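Local coordinates for protein cobalamin biosynthesis precorrin-6Y methylase (cbiE) (PDB 2BB3) that probably transfers a methyl group from S-adenosyl-L-methionine to a precorrin intermediate in adenosylcobalamin biosynthesis, at residues E42-A47 / A60-D65; L130-V135 / N186-G191. All blocks are in the same frame, centred on the assembly; numbering follows the deposited sequence.

Interaction 1 of 2, residues E42-A47 / A60-D65; sequences EIIERA and AGVVDD
Ile-44 meets Val-62 and Ala-60 through methyl groups alone, and its two branches divide the work. The gamma methyl CG2 lies 4.0 Å from Val-62 CG1, while the far end of the longer branch, Ile-44 CD1, comes to 4.3 Å from Ala-60 CB. The torsions account for the division. With chi1 at -70°, CG2 stands opposite the backbone N and CG1 swings back beside it; chi2 at 172° extends the longer branch, with CD1 opposite CA, and it runs on to a different neighbour, Ala-60. Val-62 answers with a single methyl: at chi1 -70°, CG1 projects opposite its own carbonyl carbon and faces the isoleucine, whereas CG2 is wedged between the backbone N and C. The two branched side chains approach at a slant, spanning 8.9 Å from Ile-44 CA to Val-62 CA.

The packing illustrates how an alpha/beta fold seats a helix and a neighbouring loop on one strand. Helix 38-46 belongs to the beta-alpha-beta crossover from strand 23-28 to strand 49-52, which passes over strand 91-95. The loop 60-65 follows helix 54-59 on the way to strand 68-70. Ile-94, on strand 91-95 of the parallel sheet, touches Ile-44, Ala-60 and Val-62 alike.

The chain on the Val-62 side is shaped by a helix cap and then a turn. Gly-61, with positive phi, closes helix 54-59 in a Schellman motif, and a type I turn follows, drawn shut by the bond of 2.9 Å from Asp-65 N to Val-62 O. Across the contact, helix 38-46 is in its last turn, where Ala-47 N bonds to Ile-43 O at 3.1 Å. Arg-67 bridges the two parts by polar means, pairing with the Asp-65 carboxylate and hydrogen-bonding to the carbonyl oxygen of Ala-47.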
loop_
_atom_site.group_PDB
_atom_site.type_symbol
_atom_site.label_atom_id
_atom_site.label_comp_id
_atom_site.label_asym_id
_atom_site.label_seq_id
_atom_site.Cartn_x
_atom_site.Cartn_y
_atom_site.Cartn_z
ATOM N N GLU A 42 1.088 -18.466 -7.033
ATOM C CA GLU A 42 2.133 -19.385 -7.465
ATOM C C GLU A 42 2.961 -19.807 -6.262
ATOM O O GLU A 42 3.240 -20.998 -6.078
ATOM C CB GLU A 42 3.004 -18.718 -8.527
ATOM C CG GLU A 42 2.228 -18.319 -9.784
ATOM C CD GLU A 42 3.079 -17.574 -10.795
ATOM O OE1 GLU A 42 2.522 -17.116 -11.829
ATOM O OE2 GLU A 42 4.305 -17.445 -10.560
ATOM N N ILE A 43 3.340 -18.836 -5.434
ATOM C CA ILE A 43 4.104 -19.128 -4.232
ATOM C C ILE A 43 3.284 -20.082 -3.374
ATOM O O ILE A 43 3.796 -21.093 -2.900
ATOM C CB ILE A 43 4.397 -17.819 -3.425
ATOM C CG1 ILE A 43 5.446 -16.982 -4.156
ATOM C CG2 ILE A 43 4.894 -18.150 -2.033
ATOM C CD1 ILE A 43 5.509 -15.555 -3.692
ATOM N N ILE A 44 2.002 -19.774 -3.202
ATOM C CA ILE A 44 1.128 -20.602 -2.382
ATOM C C ILE A 44 0.930 -22.030 -2.895
ATOM O O ILE A 44 0.988 -22.984 -2.119
ATOM C CB ILE A 44 -0.251 -19.919 -2.181
ATOM C CG1 ILE A 44 -0.096 -18.688 -1.277
ATOM C CG2 ILE A 44 -1.226 -20.885 -1.530
ATOM C CD1 ILE A 44 -1.337 -17.830 -1.155
ATOM N N GLU A 45 0.747 -22.136 -4.215
ATOM C CA GLU A 45 0.546 -23.389 -4.946
ATOM C C GLU A 45 1.734 -24.340 -4.824
ATOM O O GLU A 45 1.580 -25.559 -4.889
ATOM C CB GLU A 45 0.304 -23.064 -6.439
ATOM C CG GLU A 45 -0.084 -24.242 -7.339
ATOM C CD GLU A 45 1.066 -25.194 -7.644
ATOM O OE1 GLU A 45 0.838 -26.422 -7.609
ATOM O OE2 GLU A 45 2.185 -24.719 -7.932
ATOM N N ARG A 46 2.914 -23.764 -4.631
ATOM C CA ARG A 46 4.167 -24.513 -4.535
ATOM C C ARG A 46 4.505 -24.884 -3.091
ATOM O O ARG A 46 5.158 -25.895 -2.841
ATOM C CB ARG A 46 5.328 -23.687 -5.106
ATOM C CG ARG A 46 5.236 -23.379 -6.594
ATOM C CD ARG A 46 5.600 -24.588 -7.439
ATOM N NE ARG A 46 5.297 -24.383 -8.857
ATOM C CZ ARG A 46 6.186 -24.496 -9.841
ATOM N NH1 ARG A 46 7.449 -24.806 -9.568
ATOM N NH2 ARG A 46 5.813 -24.309 -11.102
ATOM N N ALA A 47 4.071 -24.059 -2.144
ATOM C CA ALA A 47 4.365 -24.305 -0.736
ATOM C C ALA A 47 4.027 -25.728 -0.290
ATOM O O ALA A 47 3.099 -26.336 -0.813
ATOM C CB ALA A 47 3.616 -23.288 0.142
ATOM N N ALA A 60 -7.145 -16.032 1.606
ATOM C CA ALA A 60 -6.362 -16.596 0.510
ATOM C C ALA A 60 -6.965 -17.894 -0.049
ATOM O O ALA A 60 -6.410 -18.498 -0.964
ATOM C CB ALA A 60 -4.927 -16.845 0.975
ATOM N N GLY A 61 -8.085 -18.329 0.520
ATOM C CA GLY A 61 -8.742 -19.541 0.049
ATOM C C GLY A 61 -8.020 -20.862 0.284
ATOM O O GLY A 61 -8.098 -21.774 -0.547
ATOM N N VAL A 62 -7.332 -20.983 1.414
ATOM C CA VAL A 62 -6.607 -22.205 1.719
ATOM C C VAL A 62 -6.813 -22.708 3.148
ATOM O O VAL A 62 -6.106 -23.616 3.588
ATOM C CB VAL A 62 -5.098 -22.014 1.488
ATOM C CG1 VAL A 62 -4.805 -21.895 -0.003
ATOM C CG2 VAL A 62 -4.622 -20.776 2.221
ATOM N N VAL A 63 -7.776 -22.138 3.868
ATOM C CA VAL A 63 -8.019 -22.560 5.244
ATOM C C VAL A 63 -8.405 -24.029 5.336
ATOM O O VAL A 63 -8.263 -24.640 6.393
ATOM C CB VAL A 63 -9.130 -21.714 5.930
ATOM C CG1 VAL A 63 -10.499 -22.031 5.324
ATOM C CG2 VAL A 63 -9.142 -21.994 7.424
ATOM N N ASP A 64 -8.886 -24.595 4.231
ATOM C CA ASP A 64 -9.293 -25.997 4.213
ATOM C C ASP A 64 -8.259 -26.859 3.511
ATOM O O ASP A 64 -8.484 -28.040 3.275
ATOM C CB ASP A 64 -10.655 -26.151 3.531
ATOM C CG ASP A 64 -11.747 -25.348 4.221
ATOM O OD1 ASP A 64 -11.941 -25.540 5.442
ATOM O OD2 ASP A 64 -12.414 -24.528 3.542
ATOM N N ASP A 65 -7.124 -26.267 3.162
ATOM C CA ASP A 65 -6.070 -27.032 2.522
ATOM C C ASP A 65 -5.473 -27.913 3.609
ATOM O O ASP A 65 -5.507 -27.560 4.792
ATOM C CB ASP A 65 -4.995 -26.107 1.971
ATOM C CG ASP A 65 -4.347 -26.649 0.725
ATOM O OD1 ASP A 65 -4.908 -26.415 -0.368
ATOM O OD2 ASP A 65 -3.283 -27.308 0.831
#

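Interaction 2 of 2, residues L130-V135 / N186-G191; sequences LARLKV and NLCMEG. With SAH (S-adenosyl-L-homocysteine), chain C.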
loop_
_atom_site.group_PDB
_atom_site.type_symbol
_atom_site.label_atom_id
_atom_site.label_comp_id
_atom_site.label_asym_id
_atom_site.label_seq_id
_atom_site.Cartn_x
_atom_site.Cartn_y
_atom_site.Cartn_z
ATOM N N LEU A 130 -7.968 4.329 2.023
ATOM C CA LEU A 130 -7.514 5.471 1.240
ATOM C C LEU A 130 -8.329 5.571 -0.032
ATOM O O LEU A 130 -8.637 6.666 -0.500
ATOM C CB LEU A 130 -6.030 5.325 0.910
ATOM C CG LEU A 130 -5.025 6.223 1.645
ATOM C CD1 LEU A 130 -5.606 6.827 2.920
ATOM C CD2 LEU A 130 -3.778 5.427 1.915
ATOM N N ALA A 131 -8.682 4.426 -0.599
ATOM C CA ALA A 131 -9.484 4.433 -1.813
ATOM C C ALA A 131 -10.901 4.915 -1.537
ATOM O O ALA A 131 -11.491 5.584 -2.373
ATOM C CB ALA A 131 -9.507 3.056 -2.445
ATOM N N ARG A 132 -11.447 4.584 -0.369
ATOM C CA ARG A 132 -12.802 5.043 -0.024
ATOM C C ARG A 132 -12.830 6.554 0.186
ATOM O O ARG A 132 -13.779 7.217 -0.198
ATOM C CB ARG A 132 -13.297 4.401 1.283
ATOM C CG ARG A 132 -13.495 2.910 1.236
ATOM C CD ARG A 132 -14.645 2.504 0.325
ATOM N NE ARG A 132 -15.026 1.133 0.623
ATOM C CZ ARG A 132 -14.517 0.060 0.034
ATOM N NH1 ARG A 132 -13.597 0.207 -0.916
ATOM N NH2 ARG A 132 -14.902 -1.159 0.426
ATOM N N LEU A 133 -11.771 7.071 0.805
ATOM C CA LEU A 133 -11.635 8.488 1.144
ATOM C C LEU A 133 -11.102 9.372 0.031
ATOM O O LEU A 133 -11.191 10.594 0.127
ATOM C CB LEU A 133 -10.684 8.653 2.336
ATOM C CG LEU A 133 -11.032 8.011 3.679
ATOM C CD1 LEU A 133 -9.802 7.972 4.543
ATOM C CD2 LEU A 133 -12.135 8.822 4.350
ATOM N N LYS A 134 -10.546 8.764 -1.016
ATOM C CA LYS A 134 -9.951 9.530 -2.122
ATOM C C LYS A 134 -8.762 10.333 -1.574
ATOM O O LYS A 134 -8.552 11.482 -1.955
ATOM C CB LYS A 134 -10.969 10.510 -2.748
ATOM C CG LYS A 134 -12.267 9.883 -3.225
ATOM C CD LYS A 134 -12.019 8.805 -4.277
ATOM C CE LYS A 134 -13.320 8.222 -4.778
ATOM N NZ LYS A 134 -14.219 9.261 -5.337
ATOM N N VAL A 135 -7.995 9.727 -0.673
ATOM C CA VAL A 135 -6.840 10.392 -0.077
ATOM C C VAL A 135 -5.546 9.685 -0.472
ATOM O O VAL A 135 -5.495 8.458 -0.508
ATOM C CB VAL A 135 -6.961 10.430 1.475
ATOM C CG1 VAL A 135 -5.672 10.965 2.090
ATOM C CG2 VAL A 135 -8.146 11.341 1.874
ATOM N N ASN A 186 -14.551 -2.784 9.385
ATOM C CA ASN A 186 -14.748 -4.024 8.650
ATOM C C ASN A 186 -14.791 -3.830 7.136
ATOM O O ASN A 186 -15.690 -4.341 6.469
ATOM C CB ASN A 186 -16.051 -4.661 9.143
ATOM C CG ASN A 186 -16.214 -4.540 10.652
ATOM O OD1 ASN A 186 -15.280 -4.809 11.413
ATOM N ND2 ASN A 186 -17.401 -4.136 11.090
ATOM N N LEU A 187 -13.823 -3.098 6.593
ATOM C CA LEU A 187 -13.781 -2.867 5.161
ATOM C C LEU A 187 -13.843 -4.197 4.419
ATOM O O LEU A 187 -13.116 -5.144 4.738
ATOM C CB LEU A 187 -12.511 -2.101 4.784
ATOM C CG LEU A 187 -12.500 -0.681 5.349
ATOM C CD1 LEU A 187 -11.187 0.029 5.023
ATOM C CD2 LEU A 187 -13.678 0.113 4.766
ATOM N N CYS A 188 -14.751 -4.265 3.449
ATOM C CA CYS A 188 -14.920 -5.465 2.644
ATOM C C CYS A 188 -15.414 -6.693 3.390
ATOM O O CYS A 188 -15.251 -7.804 2.911
ATOM C CB CYS A 188 -13.606 -5.800 1.960
ATOM S SG CYS A 188 -13.357 -4.900 0.419
HETATM N N MSE A 189 -16.002 -6.499 4.560
HETATM C CA MSE A 189 -16.537 -7.619 5.324
HETATM C C MSE A 189 -18.047 -7.417 5.455
HETATM O O MSE A 189 -18.559 -6.317 5.206
HETATM C CB MSE A 189 -15.892 -7.686 6.707
HETATM C CG MSE A 189 -14.375 -7.853 6.684
HETATM SE SE MSE A 189 -13.580 -7.664 8.446
HETATM C CE MSE A 189 -11.759 -7.651 7.934
ATOM N N GLU A 190 -18.743 -8.469 5.851
ATOM C CA GLU A 190 -20.184 -8.410 6.007
ATOM C C GLU A 190 -20.663 -7.135 6.696
ATOM O O GLU A 190 -21.561 -6.447 6.209
ATOM C CB GLU A 190 -20.655 -9.619 6.826
ATOM C CG GLU A 190 -20.166 -9.612 8.275
ATOM C CD GLU A 190 -21.208 -9.089 9.254
ATOM O OE1 GLU A 190 -20.833 -8.725 10.385
ATOM O OE2 GLU A 190 -22.403 -9.057 8.899
ATOM N N GLY A 191 -20.026 -6.811 7.817
ATOM C CA GLY A 191 -20.465 -5.672 8.597
ATOM C C GLY A 191 -19.769 -4.354 8.338
ATOM O O GLY A 191 -19.658 -3.539 9.250
HETATM N N SAH C . -1.621 -6.549 7.448
HETATM C CA SAH C . -2.876 -5.922 7.550
HETATM C CB SAH C . -3.050 -5.223 8.897
HETATM C CG SAH C . -2.942 -5.943 10.234
HETATM S SD SAH C . -2.818 -4.989 11.723
HETATM C C SAH C . -3.049 -5.052 6.357
HETATM O O SAH C . -4.153 -4.686 6.283
HETATM O OXT SAH C . -2.135 -4.769 5.632
HETATM C "C5'" SAH C . -4.557 -5.222 11.950
HETATM C "C4'" SAH C . -5.388 -3.956 11.860
HETATM O "O4'" SAH C . -5.673 -3.560 10.576
HETATM C "C3'" SAH C . -6.672 -3.935 12.632
HETATM O "O3'" SAH C . -6.526 -3.678 13.964
HETATM C "C2'" SAH C . -7.396 -2.855 11.912
HETATM O "O2'" SAH C . -7.148 -1.625 12.439
HETATM C "C1'" SAH C . -6.856 -2.903 10.529
HETATM N N9 SAH C . -7.726 -3.665 9.665
HETATM C C8 SAH C . -7.454 -4.837 9.178
HETATM N N7 SAH C . -8.386 -5.253 8.395
HETATM C C5 SAH C . -9.285 -4.347 8.360
HETATM C C6 SAH C . -10.461 -4.272 7.690
HETATM N N6 SAH C . -10.908 -5.207 6.932
HETATM N N1 SAH C . -11.189 -3.184 7.834
HETATM C C2 SAH C . -10.772 -2.194 8.629
HETATM N N3 SAH C . -9.624 -2.287 9.258
HETATM C C4 SAH C . -8.888 -3.345 9.146
#
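At the adenine end of the S-adenosyl-L-homocysteine pocket, Arg-132 reaches from helix 125-133 to Leu-187 and Cys-188. A bend at chi2 (-68°) turns the chain so that Cys-188 SG sits at the guanidinium edge, near its plane, 4.0 Å from Arg-132 NH2; Leu-187 CD2 lies obliquely, 4.5 Å from Arg-132 NE. The same NH2 forms a salt bridge with Glu-192, whose carboxylate also accepts the backbone N-H of Cys-188.

The loop joins antiparallel strands 180-185 and 193-198 of the mixed sheet. Its start is a type II turn, Met-189 N bonding to Asn-186 O at 2.9 Å, with Cys-188 at the positive-phi position. Farther round, Asn-186 ND2 crosses the loop to Gly-191 O, 3.0 Å away and almost straight at 176°, though it approaches from above the carbonyl plane.

Both the N-H and the carbonyl of Leu-187 address the adenine: Leu-187 N donates to SAH N1 at 2.9 Å, somewhat bent at 138°, and SAH N6 probably gives a hydrogen to Leu-187 O, although the position of N6 is less certain. The leucine side chain lies obliquely against the same part of the ring, with Leu-187 CB 3.5 Å from SAH N1.

The two contacts fall on different sheets of the chain: interaction 1 packs against the parallel sheet, and interaction 2 borders the mixed one. Their centres are 26 Å apart and their nearest atoms about 11 Å, so they do not touch. Distance from the bound SAH differs likewise. Loop 186-191 of interaction 2 bonds the adenine directly, the Leu-187 side chain being about 5 Å from that of Ser-125, another binding residue; interaction 1 is structural packing, with the Ala-60 side chain about 13 Å from the SAH. The Cys-188 to Cys-32 disulfide ties the loop of interaction 2 to the chain between strand 23-28 and the helix carrying Ile-44.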